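PDB 4BQH: Udp-n-acetylglucosamine pyrophosphorylase from Trypanosoma brucei, which probably catalyses the transfer of a uridylyl group from UTP to N-acetyl-alpha-D-glucosamine 1-phosphate, giving UDP-N-acetylglucosamine and diphosphate. Local coordinates for residues 134-139 with 145-150; 39-44 with 228-233; 83-86 with 90-93. All coordinates share one frame; numbering follows the deposited sequence.

Interaction 1: 134-139 with 145-150; sequences GFFTCD and KSLFMM
Ser146 caps the start of helix 147-166, and the loop 134-139 packs against that first turn. Phe148 N donates to Gly134 O at 2.9 Å, and the bond is nearly straight (168°). Leu147 N donates to Phe136 O, also at 2.9 Å but more bent. Ser146 is the N-cap. Its OG sits between the backbone N and the carbonyl carbon (chi1 66°), where it accepts from Met149 N at 3.1 Å. Three N-H groups of the first turn thus have an acceptor, two of them from the loop.

The Phe148 ring lies against Gly134. Gly134 CA stands over one face, 3.7 Å from the ring centroid, in a CH-pi contact offset toward the rim. At the ring edge Phe148 CE2 meets Phe135 CD1 at 4.0 Å. Phe191 of helix 185-194 stacks on Phe135, and Phe192 meets Phe148 edge-to-face. Leu147 CD1 touches Phe136 CB at 4.2 Å.

One water ties the two segments together further along. It donates to Phe136 O and Lys145 O and accepts from Cys138 N at 2.8 Å. Phe136 O therefore takes two donors, the water and Leu147 N. The hydrogen bonds between these segments thus run between backbone atoms, directly or through water, while the Lys145 amine pairs with Glu153 and Glu541.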
ATOM      1  N   GLY A 134     -11.636   0.907  -2.508  1.00 12.23           N
ATOM      2  CA  GLY A 134     -11.232   0.817  -3.910  1.00 12.08           C
ATOM      3  C   GLY A 134     -12.353   1.104  -4.903  1.00 11.85           C
ATOM      4  O   GLY A 134     -12.094   1.429  -6.063  1.00 10.83           O
ATOM      5  N   PHE A 135     -13.597   0.987  -4.448  1.00 12.45           N
ATOM      6  CA  PHE A 135     -14.762   1.289  -5.303  1.00 13.13           C
ATOM      7  C   PHE A 135     -14.950   2.800  -5.458  1.00 13.24           C
ATOM      8  O   PHE A 135     -15.659   3.264  -6.379  1.00 13.56           O
ATOM      9  CB  PHE A 135     -16.075   0.728  -4.694  1.00 13.24           C
ATOM     10  CG  PHE A 135     -16.208  -0.779  -4.685  1.00 14.25           C
ATOM     11  CD1 PHE A 135     -15.123  -1.623  -4.493  1.00 14.75           C
ATOM     12  CD2 PHE A 135     -17.473  -1.355  -4.778  1.00 14.69           C
ATOM     13  CE1 PHE A 135     -15.287  -2.994  -4.441  1.00 15.08           C
ATOM     14  CE2 PHE A 135     -17.637  -2.730  -4.740  1.00 15.35           C
ATOM     15  CZ  PHE A 135     -16.544  -3.550  -4.567  1.00 14.10           C
ATOM     16  N   PHE A 136     -14.349   3.577  -4.556  1.00 13.76           N
ATOM     17  CA  PHE A 136     -14.613   5.026  -4.474  1.00 13.97           C
ATOM     18  C   PHE A 136     -14.220   5.778  -5.742  1.00 14.27           C
ATOM     19  O   PHE A 136     -13.128   5.558  -6.299  1.00 13.69           O
ATOM     20  CB  PHE A 136     -13.904   5.640  -3.260  1.00 14.11           C
ATOM     21  CG  PHE A 136     -14.207   7.100  -3.042  1.00 14.69           C
ATOM     22  CD1 PHE A 136     -15.387   7.495  -2.410  1.00 15.81           C
ATOM     23  CD2 PHE A 136     -13.306   8.083  -3.454  1.00 15.06           C
ATOM     24  CE1 PHE A 136     -15.677   8.844  -2.221  1.00 15.42           C
ATOM     25  CE2 PHE A 136     -13.589   9.431  -3.256  1.00 15.92           C
ATOM     26  CZ  PHE A 136     -14.775   9.807  -2.636  1.00 15.34           C
ATOM     27  N   THR A 137     -15.110   6.671  -6.181  1.00 15.17           N
ATOM     28  CA  THR A 137     -14.883   7.517  -7.363  1.00 16.76           C
ATOM     29  C   THR A 137     -14.781   8.965  -6.914  1.00 18.41           C
ATOM     30  O   THR A 137     -15.725   9.517  -6.337  1.00 19.53           O
ATOM     31  CB  THR A 137     -16.023   7.332  -8.400  1.00 17.42           C
ATOM     32  OG1 THR A 137     -16.040   5.962  -8.811  1.00 18.75           O
ATOM     33  CG2 THR A 137     -15.817   8.209  -9.623  1.00 18.19           C
ATOM     34  N   CYS A 138     -13.629   9.579  -7.146  1.00 19.20           N
ATOM     35  CA  CYS A 138     -13.436  10.982  -6.782  1.00 19.58           C
ATOM     36  C   CYS A 138     -14.233  11.916  -7.682  1.00 22.06           C
ATOM     37  O   CYS A 138     -14.169  11.810  -8.902  1.00 20.75           O
ATOM     38  CB  CYS A 138     -11.963  11.364  -6.880  1.00 20.30           C
ATOM     39  SG  CYS A 138     -10.907  10.604  -5.645  1.00 20.32           S
ATOM     40  N   ASP A 139     -14.983  12.832  -7.062  1.00 23.94           N
ATOM     41  CA  ASP A 139     -15.570  13.954  -7.775  1.00 27.75           C
ATOM     42  C   ASP A 139     -14.470  14.913  -8.159  1.00 25.76           C
ATOM     43  O   ASP A 139     -13.404  14.958  -7.522  1.00 27.18           O
ATOM     44  CB  ASP A 139     -16.558  14.698  -6.876  1.00 31.01           C
ATOM     45  CG  ASP A 139     -17.710  13.827  -6.434  1.00 33.29           C
ATOM     46  OD1 ASP A 139     -18.151  12.955  -7.217  1.00 38.32           O
ATOM     47  OD2 ASP A 139     -18.162  14.017  -5.292  1.00 37.14           O
ATOM     48  N   LYS A 145     -13.605   7.251 -12.747  1.00 17.88           N
ATOM     49  CA  LYS A 145     -12.969   5.967 -12.507  1.00 15.83           C
ATOM     50  C   LYS A 145     -12.816   5.746 -11.016  1.00 14.89           C
ATOM     51  O   LYS A 145     -12.486   6.680 -10.285  1.00 14.86           O
ATOM     52  CB  LYS A 145     -11.586   5.943 -13.159  1.00 15.50           C
ATOM     53  CG  LYS A 145     -11.626   6.116 -14.676  1.00 14.62           C
ATOM     54  CD  LYS A 145     -10.233   6.179 -15.231  1.00 14.45           C
ATOM     55  CE  LYS A 145     -10.291   6.433 -16.743  1.00 14.74           C
ATOM     56  NZ  LYS A 145      -8.905   6.650 -17.238  1.00 15.15           N
ATOM     57  N   SER A 146     -13.070   4.514 -10.589  1.00 13.58           N
ATOM     58  CA  SER A 146     -12.784   4.090  -9.214  1.00 12.68           C
ATOM     59  C   SER A 146     -11.278   4.118  -8.907  1.00 12.00           C
ATOM     60  O   SER A 146     -10.432   4.149  -9.805  1.00 11.74           O
ATOM     61  CB  SER A 146     -13.361   2.691  -8.929  1.00 12.11           C
ATOM     62  OG  SER A 146     -12.746   1.648  -9.693  1.00 12.20           O
ATOM     63  N   LEU A 147     -10.947   4.127  -7.625  1.00 10.89           N
ATOM     64  CA  LEU A 147      -9.558   3.973  -7.236  1.00 10.35           C
ATOM     65  C   LEU A 147      -8.973   2.651  -7.772  1.00 10.14           C
ATOM     66  O   LEU A 147      -7.862   2.662  -8.289  1.00  9.98           O
ATOM     67  CB  LEU A 147      -9.395   4.119  -5.714  1.00 10.44           C
ATOM     68  CG  LEU A 147      -9.772   5.506  -5.165  1.00 10.65           C
ATOM     69  CD1 LEU A 147      -9.746   5.412  -3.643  1.00 10.56           C
ATOM     70  CD2 LEU A 147      -8.833   6.596  -5.656  1.00 10.90           C
ATOM     71  N   PHE A 148      -9.714   1.543  -7.692  1.00 10.62           N
ATOM     72  CA  PHE A 148      -9.239   0.272  -8.289  1.00 11.03           C
ATOM     73  C   PHE A 148      -8.920   0.445  -9.775  1.00 11.68           C
ATOM     74  O   PHE A 148      -7.874   0.030 -10.232  1.00 11.49           O
ATOM     75  CB  PHE A 148     -10.239  -0.879  -8.128  1.00 11.03           C
ATOM     76  CG  PHE A 148     -10.180  -1.588  -6.795  1.00 11.57           C
ATOM     77  CD1 PHE A 148      -8.964  -1.999  -6.250  1.00 11.70           C
ATOM     78  CD2 PHE A 148     -11.360  -1.939  -6.127  1.00 11.51           C
ATOM     79  CE1 PHE A 148      -8.923  -2.694  -5.035  1.00 12.00           C
ATOM     80  CE2 PHE A 148     -11.323  -2.648  -4.906  1.00 11.54           C
ATOM     81  CZ  PHE A 148     -10.101  -3.018  -4.355  1.00 11.17           C
ATOM     82  N   MET A 149      -9.819   1.084 -10.515  1.00 12.30           N
ATOM     83  CA  MET A 149      -9.636   1.217 -11.949  1.00 12.73           C
ATOM     84  C   MET A 149      -8.366   1.973 -12.285  1.00 12.46           C
ATOM     85  O   MET A 149      -7.615   1.549 -13.157  1.00 12.37           O
ATOM     86  CB  MET A 149     -10.849   1.905 -12.588  1.00 12.93           C
ATOM     87  CG  MET A 149     -10.710   2.080 -14.089  1.00 14.23           C
ATOM     88  SD  MET A 149     -12.358   2.420 -14.723  1.00 17.32           S
ATOM     89  CE  MET A 149     -12.015   2.466 -16.479  1.00 17.42           C
ATOM     90  N   MET A 150      -8.107   3.076 -11.579  1.00 12.99           N
ATOM     91  CA  MET A 150      -6.909   3.875 -11.849  1.00 13.40           C
ATOM     92  C   MET A 150      -5.622   3.106 -11.498  1.00 12.60           C
ATOM     93  O   MET A 150      -4.635   3.213 -12.222  1.00 12.09           O
ATOM     94  CB  MET A 150      -6.968   5.251 -11.189  1.00 15.54           C
ATOM     95  CG  MET A 150      -7.922   6.210 -11.923  1.00 18.34           C
ATOM     96  SD  MET A 150      -8.106   7.834 -11.149  1.00 22.73           S
ATOM     97  CE  MET A 150      -8.893   7.357  -9.624  1.00 21.63           C
TER
HETATM   98  O   HOH W   1     -11.674   7.684  -7.692  1.00 24.41           O
HETATM   99  O   HOH W   2     -13.012   9.729 -10.720  1.00 27.99           O

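Interaction 2: 39-44 with 228-233; sequences TAQITN and RGRICA
Gln41 reaches from helix 32-44 to the backbone of strand 230-234. Its CB points toward the strand and lies 4.0 Å from Arg230 NH1. CG is anti to the backbone N (chi1 -179°), and the chain is extended beyond CG and carries the amide to the strand. CG and CD both pass close to Arg230 NH1. At the tip, Gln41 OE1 accepts from Ile231 N at 2.8 Å, on a lone pair in the carbonyl plane. Gln41 NE2 donates to Ile231 O at 2.9 Å. That bond is almost straight (175°), and the acceptor lies in the amide plane.

The amide also stacks on the Arg230 guanidinium. The two planes are 16° apart, and Gln41 NE2 stands over the centre of the guanidinium, 3.6 Å from Arg230 CZ. Arg230 turns its charge to Glu45, just beyond the helix, through a salt bridge. Ile231 CG1 packs beside the amide, 3.5 Å from Gln41 OE1.

The strand is the middle one of a three-stranded antiparallel sheet. Its Cys232 forms a disulfide with Cys215, just after the neighbouring strand 213-214. Both polar atoms of the buried glutamine are used by one residue of the strand, so the paired bonds set which way round the amide lies.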
ATOM      1  N   THR A  39     -18.561 -19.618  14.070  1.00 16.84           N
ATOM      2  CA  THR A  39     -17.784 -20.477  13.175  1.00 17.91           C
ATOM      3  C   THR A  39     -17.375 -19.747  11.883  1.00 17.03           C
ATOM      4  O   THR A  39     -16.193 -19.791  11.482  1.00 16.82           O
ATOM      5  CB  THR A  39     -18.552 -21.792  12.860  1.00 18.36           C
ATOM      6  OG1 THR A  39     -18.741 -22.550  14.073  1.00 19.52           O
ATOM      7  CG2 THR A  39     -17.781 -22.634  11.869  1.00 20.25           C
ATOM      8  N   ALA A  40     -18.327 -19.065  11.236  1.00 15.80           N
ATOM      9  CA  ALA A  40     -18.027 -18.376   9.987  1.00 15.35           C
ATOM     10  C   ALA A  40     -16.967 -17.299  10.245  1.00 15.58           C
ATOM     11  O   ALA A  40     -16.040 -17.148   9.461  1.00 15.75           O
ATOM     12  CB  ALA A  40     -19.274 -17.740   9.381  1.00 15.61           C
ATOM     13  N   GLN A  41     -17.113 -16.577  11.354  1.00 14.71           N
ATOM     14  CA  GLN A  41     -16.167 -15.490  11.653  1.00 14.05           C
ATOM     15  C   GLN A  41     -14.767 -16.033  11.887  1.00 13.88           C
ATOM     16  O   GLN A  41     -13.820 -15.566  11.267  1.00 13.79           O
ATOM     17  CB  GLN A  41     -16.618 -14.660  12.843  1.00 13.95           C
ATOM     18  CG  GLN A  41     -15.656 -13.512  13.158  1.00 14.09           C
ATOM     19  CD  GLN A  41     -15.956 -12.830  14.486  1.00 14.22           C
ATOM     20  OE1 GLN A  41     -16.575 -13.420  15.374  1.00 14.18           O
ATOM     21  NE2 GLN A  41     -15.507 -11.573  14.629  1.00 13.78           N
ATOM     22  N   ILE A  42     -14.636 -17.015  12.765  1.00 13.16           N
ATOM     23  CA  ILE A  42     -13.306 -17.538  13.107  1.00 14.57           C
ATOM     24  C   ILE A  42     -12.663 -18.211  11.886  1.00 14.90           C
ATOM     25  O   ILE A  42     -11.454 -18.100  11.681  1.00 14.94           O
ATOM     26  CB  ILE A  42     -13.365 -18.480  14.323  1.00 14.89           C
ATOM     27  CG1 ILE A  42     -13.798 -17.713  15.578  1.00 15.51           C
ATOM     28  CG2 ILE A  42     -12.037 -19.193  14.565  1.00 14.69           C
ATOM     29  CD1 ILE A  42     -14.263 -18.632  16.693  1.00 16.09           C
ATOM     30  N   THR A  43     -13.489 -18.850  11.059  1.00 15.40           N
ATOM     31  CA  THR A  43     -13.035 -19.498   9.811  1.00 15.89           C
ATOM     32  C   THR A  43     -12.619 -18.527   8.698  1.00 16.30           C
ATOM     33  O   THR A  43     -11.532 -18.662   8.117  1.00 16.92           O
ATOM     34  CB  THR A  43     -14.122 -20.482   9.283  1.00 16.72           C
ATOM     35  OG1 THR A  43     -14.396 -21.460  10.296  1.00 16.78           O
ATOM     36  CG2 THR A  43     -13.654 -21.196   8.037  1.00 17.14           C
ATOM     37  N   ASN A  44     -13.477 -17.555   8.404  1.00 16.49           N
ATOM     38  CA  ASN A  44     -13.341 -16.694   7.235  1.00 16.86           C
ATOM     39  C   ASN A  44     -12.714 -15.344   7.505  1.00 16.47           C
ATOM     40  O   ASN A  44     -12.173 -14.733   6.576  1.00 16.95           O
ATOM     41  CB  ASN A  44     -14.700 -16.468   6.585  1.00 18.31           C
ATOM     42  CG  ASN A  44     -15.381 -17.766   6.230  1.00 20.49           C
ATOM     43  OD1 ASN A  44     -14.715 -18.763   5.924  1.00 23.15           O
ATOM     44  ND2 ASN A  44     -16.705 -17.776   6.294  1.00 21.64           N
ATOM     45  N   ARG A 228     -23.419 -12.739  21.133  1.00 13.32           N
ATOM     46  CA  ARG A 228     -23.255 -14.151  21.394  1.00 14.86           C
ATOM     47  C   ARG A 228     -22.730 -14.918  20.169  1.00 14.72           C
ATOM     48  O   ARG A 228     -22.247 -16.046  20.313  1.00 17.44           O
ATOM     49  CB  ARG A 228     -24.559 -14.754  21.955  1.00 16.43           C
ATOM     50  CG  ARG A 228     -24.827 -14.280  23.386  1.00 19.49           C
ATOM     51  CD  ARG A 228     -26.047 -14.947  23.962  1.00 23.26           C
ATOM     52  NE  ARG A 228     -25.846 -16.390  24.035  1.00 26.57           N
ATOM     53  CZ  ARG A 228     -26.723 -17.250  24.530  1.00 28.57           C
ATOM     54  NH1 ARG A 228     -27.917 -16.838  25.016  1.00 28.38           N
ATOM     55  NH2 ARG A 228     -26.407 -18.530  24.522  1.00 28.92           N
ATOM     56  N   GLY A 229     -22.813 -14.313  18.991  1.00 14.31           N
ATOM     57  CA  GLY A 229     -22.377 -14.958  17.759  1.00 14.76           C
ATOM     58  C   GLY A 229     -21.188 -14.277  17.081  1.00 14.91           C
ATOM     59  O   GLY A 229     -20.908 -14.540  15.915  1.00 14.73           O
ATOM     60  N   ARG A 230     -20.486 -13.416  17.802  1.00 13.87           N
ATOM     61  CA  ARG A 230     -19.401 -12.650  17.173  1.00 13.90           C
ATOM     62  C   ARG A 230     -18.403 -12.149  18.196  1.00 14.09           C
ATOM     63  O   ARG A 230     -18.787 -11.525  19.189  1.00 12.79           O
ATOM     64  CB  ARG A 230     -19.969 -11.471  16.378  1.00 15.01           C
ATOM     65  CG  ARG A 230     -18.925 -10.747  15.532  1.00 15.58           C
ATOM     66  CD  ARG A 230     -19.557  -9.810  14.513  1.00 17.15           C
ATOM     67  NE  ARG A 230     -18.516  -9.203  13.668  1.00 18.51           N
ATOM     68  CZ  ARG A 230     -17.965  -9.813  12.619  1.00 18.90           C
ATOM     69  NH1 ARG A 230     -18.334 -11.051  12.297  1.00 17.71           N
ATOM     70  NH2 ARG A 230     -17.036  -9.190  11.908  1.00 19.90           N
ATOM     71  N   ILE A 231     -17.121 -12.429  17.959  1.00 13.12           N
ATOM     72  CA  ILE A 231     -16.083 -11.859  18.805  1.00 14.05           C
ATOM     73  C   ILE A 231     -15.706 -10.475  18.319  1.00 13.78           C
ATOM     74  O   ILE A 231     -15.836 -10.148  17.143  1.00 13.36           O
ATOM     75  CB  ILE A 231     -14.815 -12.739  18.912  1.00 15.86           C
ATOM     76  CG1 ILE A 231     -14.003 -12.716  17.629  1.00 16.31           C
ATOM     77  CG2 ILE A 231     -15.139 -14.159  19.348  1.00 16.61           C
ATOM     78  CD1 ILE A 231     -12.551 -13.100  17.870  1.00 17.54           C
ATOM     79  N   CYS A 232     -15.261  -9.653  19.256  1.00 14.46           N
ATOM     80  CA  CYS A 232     -14.733  -8.362  18.939  1.00 15.37           C
ATOM     81  C   CYS A 232     -13.395  -8.591  18.225  1.00 13.64           C
ATOM     82  O   CYS A 232     -12.518  -9.284  18.732  1.00 13.66           O
ATOM     83  CB  CYS A 232     -14.502  -7.566  20.217  1.00 18.12           C
ATOM     84  SG  CYS A 232     -14.190  -5.865  19.770  1.00 28.27           S
ATOM     85  N   ALA A 233     -13.281  -8.043  17.024  1.00 13.02           N
ATOM     86  CA  ALA A 233     -12.029  -8.116  16.248  1.00 12.89           C
ATOM     87  C   ALA A 233     -11.942  -6.889  15.357  1.00 13.03           C
ATOM     88  O   ALA A 233     -12.954  -6.231  15.057  1.00 13.50           O
ATOM     89  CB  ALA A 233     -11.940  -9.416  15.430  1.00 12.60           C
TER

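Interaction 3: 83-86 with 90-93; sequences FDIS and RRRG
Asp84 lays its carboxylate flat over the guanidinium of Arg90. The two planes are only 3° apart. Asp84 OD2 lies over the centre of the guanidinium, 3.5 Å from Arg90 NH1. This is a salt bridge of charges alone, since no N-H of the arginine points at the oxygen. The Arg90 chain is extended from CG to NE and runs past the carboxylate, with Arg90 CD 3.4 Å from Asp84 OD1.

The edge of the same guanidinium is used differently. Arg90 NH1 donates in its plane to a water at 2.7 Å, and that water donates to Asp84 O. Arg90 is thus linked to both the side chain and the backbone of Asp84.

Asp84 OD1 takes its hydrogen bonds from its own segment. Asp84 OD1 accepts from Ser86 N at 3.0 Å, which makes an Asx turn at Asp84. Ser86 OG also donates to Asp84 OD1, at 2.6 Å and on the syn lone pair. These two bonds hold the carboxylate in place for the stack. Ser86 OG also comes near the Arg90 chain at CD.

Arg91 bonds to the next residue, Ile85. Its chain is bent at chi3 (-63°), which brings Arg91 NH1 round to Ile85 O at 3.1 Å. The acceptor lies at the edge of the guanidinium, in its plane. Arg91 CG packs on Ile85 CB. Arg91 NH1 also forms a salt bridge with Asp429.

The contact joins strand 83-84 and the residues after it to the short helix 88-92 at the protein surface. Arg90 acts by charge and a water, Arg91 by a direct bond. The nearby arginine charge and the two donors on Asp84 OD1 would probably favour the ionised carboxylate.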
ATOM      1  N   PHE A  83      18.874   7.920  -0.926  1.00 13.25           N
ATOM      2  CA  PHE A  83      18.567   8.458  -2.250  1.00 12.06           C
ATOM      3  C   PHE A  83      17.436   9.477  -2.067  1.00 12.54           C
ATOM      4  O   PHE A  83      16.340   9.117  -1.594  1.00 11.98           O
ATOM      5  CB  PHE A  83      18.126   7.284  -3.131  1.00 12.40           C
ATOM      6  CG  PHE A  83      17.944   7.605  -4.598  1.00 12.14           C
ATOM      7  CD1 PHE A  83      18.728   8.562  -5.249  1.00 12.87           C
ATOM      8  CD2 PHE A  83      17.001   6.898  -5.330  1.00 12.73           C
ATOM      9  CE1 PHE A  83      18.551   8.815  -6.614  1.00 12.36           C
ATOM     10  CE2 PHE A  83      16.818   7.136  -6.686  1.00 13.33           C
ATOM     11  CZ  PHE A  83      17.592   8.102  -7.323  1.00 12.26           C
ATOM     12  N   ASP A  84      17.719  10.734  -2.405  1.00 11.25           N
ATOM     13  CA  ASP A  84      16.770  11.812  -2.192  1.00 12.26           C
ATOM     14  C   ASP A  84      16.380  12.442  -3.534  1.00 11.92           C
ATOM     15  O   ASP A  84      17.160  13.144  -4.150  1.00 12.76           O
ATOM     16  CB  ASP A  84      17.344  12.835  -1.209  1.00 12.71           C
ATOM     17  CG  ASP A  84      16.309  13.852  -0.720  1.00 12.70           C
ATOM     18  OD1 ASP A  84      15.293  14.068  -1.402  1.00 12.74           O
ATOM     19  OD2 ASP A  84      16.519  14.411   0.378  1.00 14.05           O
ATOM     20  N   ILE A  85      15.158  12.174  -3.969  1.00 11.78           N
ATOM     21  CA  ILE A  85      14.636  12.763  -5.194  1.00 12.24           C
ATOM     22  C   ILE A  85      13.399  13.637  -4.903  1.00 12.07           C
ATOM     23  O   ILE A  85      12.493  13.744  -5.715  1.00 12.92           O
ATOM     24  CB  ILE A  85      14.403  11.672  -6.260  1.00 13.02           C
ATOM     25  CG1 ILE A  85      13.488  10.565  -5.733  1.00 13.45           C
ATOM     26  CG2 ILE A  85      15.739  11.071  -6.674  1.00 12.92           C
ATOM     27  CD1 ILE A  85      13.128   9.502  -6.756  1.00 14.81           C
ATOM     28  N   SER A  86      13.430  14.318  -3.760  1.00 11.77           N
ATOM     29  CA  SER A  86      12.229  14.925  -3.172  1.00 12.74           C
ATOM     30  C   SER A  86      11.887  16.318  -3.706  1.00 14.11           C
ATOM     31  O   SER A  86      10.898  16.902  -3.286  1.00 14.48           O
ATOM     32  CB  SER A  86      12.295  14.925  -1.634  1.00 12.94           C
ATOM     33  OG  SER A  86      13.352  15.760  -1.170  1.00 13.66           O
ATOM     34  N   ARG A  90      16.567  18.508  -6.910  1.00 25.89           N
ATOM     35  CA  ARG A  90      17.313  17.285  -6.586  1.00 23.94           C
ATOM     36  C   ARG A  90      17.225  16.254  -7.699  1.00 22.57           C
ATOM     37  O   ARG A  90      18.152  15.467  -7.892  1.00 24.85           O
ATOM     38  CB  ARG A  90      16.814  16.687  -5.283  1.00 23.80           C
ATOM     39  CG  ARG A  90      17.083  17.536  -4.069  1.00 24.55           C
ATOM     40  CD  ARG A  90      16.376  16.921  -2.878  1.00 25.35           C
ATOM     41  NE  ARG A  90      16.605  17.648  -1.636  1.00 25.16           N
ATOM     42  CZ  ARG A  90      17.689  17.520  -0.867  1.00 27.08           C
ATOM     43  NH1 ARG A  90      18.686  16.699  -1.207  1.00 26.02           N
ATOM     44  NH2 ARG A  90      17.775  18.219   0.261  1.00 26.89           N
ATOM     45  N   ARG A  91      16.124  16.240  -8.434  1.00 22.15           N
ATOM     46  CA  ARG A  91      16.001  15.319  -9.554  1.00 22.89           C
ATOM     47  C   ARG A  91      16.836  15.765 -10.763  1.00 24.28           C
ATOM     48  O   ARG A  91      17.380  14.924 -11.485  1.00 24.03           O
ATOM     49  CB  ARG A  91      14.545  15.089  -9.940  1.00 23.94           C
ATOM     50  CG  ARG A  91      13.751  14.371  -8.855  1.00 23.20           C
ATOM     51  CD  ARG A  91      12.409  13.900  -9.366  1.00 25.42           C
ATOM     52  NE  ARG A  91      11.564  15.016  -9.773  1.00 26.25           N
ATOM     53  CZ  ARG A  91      10.842  15.766  -8.939  1.00 26.69           C
ATOM     54  NH1 ARG A  91      10.849  15.538  -7.625  1.00 23.39           N
ATOM     55  NH2 ARG A  91      10.108  16.756  -9.428  1.00 26.01           N
ATOM     56  N   ARG A  92      16.945  17.074 -10.977  1.00 25.50           N
ATOM     57  CA  ARG A  92      17.760  17.597 -12.086  1.00 25.56           C
ATOM     58  C   ARG A  92      19.233  17.206 -11.933  1.00 24.17           C
ATOM     59  O   ARG A  92      19.861  16.740 -12.884  1.00 24.76           O
ATOM     60  CB  ARG A  92      17.637  19.124 -12.187  1.00 28.75           C
ATOM     61  CG  ARG A  92      16.442  19.631 -12.983  1.00 31.85           C
ATOM     62  CD  ARG A  92      16.663  21.085 -13.411  1.00 33.34           C
ATOM     63  N   GLY A  93      19.774  17.378 -10.726  1.00 22.55           N
ATOM     64  CA  GLY A  93      21.172  17.071 -10.429  1.00 20.95           C
ATOM     65  C   GLY A  93      21.509  15.588 -10.547  1.00 20.97           C
ATOM     66  O   GLY A  93      22.679  15.216 -10.619  1.00 23.30           O
TER
HETATM   67  O   HOH W   3      19.245  14.949  -3.228  1.00 22.56           O

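Along the chain, interaction 2 closes a long loop from helix 32-44 to strand 230-234. Interactions 3 and 1 lie inside that loop, in that order. None of the three touches another. The centres of interactions 2 and 3 are about 49 Å apart, on opposite sides of the chain's centre. Interaction 1 has its centre about 30 Å from each. Strand 83-84 of interaction 3 belongs to the large mixed sheet, pairing with strand 423-427. Strand 230-234 belongs to a separate three-stranded antiparallel sheet. Interactions 1 and 3 each join close neighbours in sequence at a helix. Interaction 2 instead ties helix 32-44 to a distant strand, with the Ala233 side chain about 9 Å from the bound inhibitor.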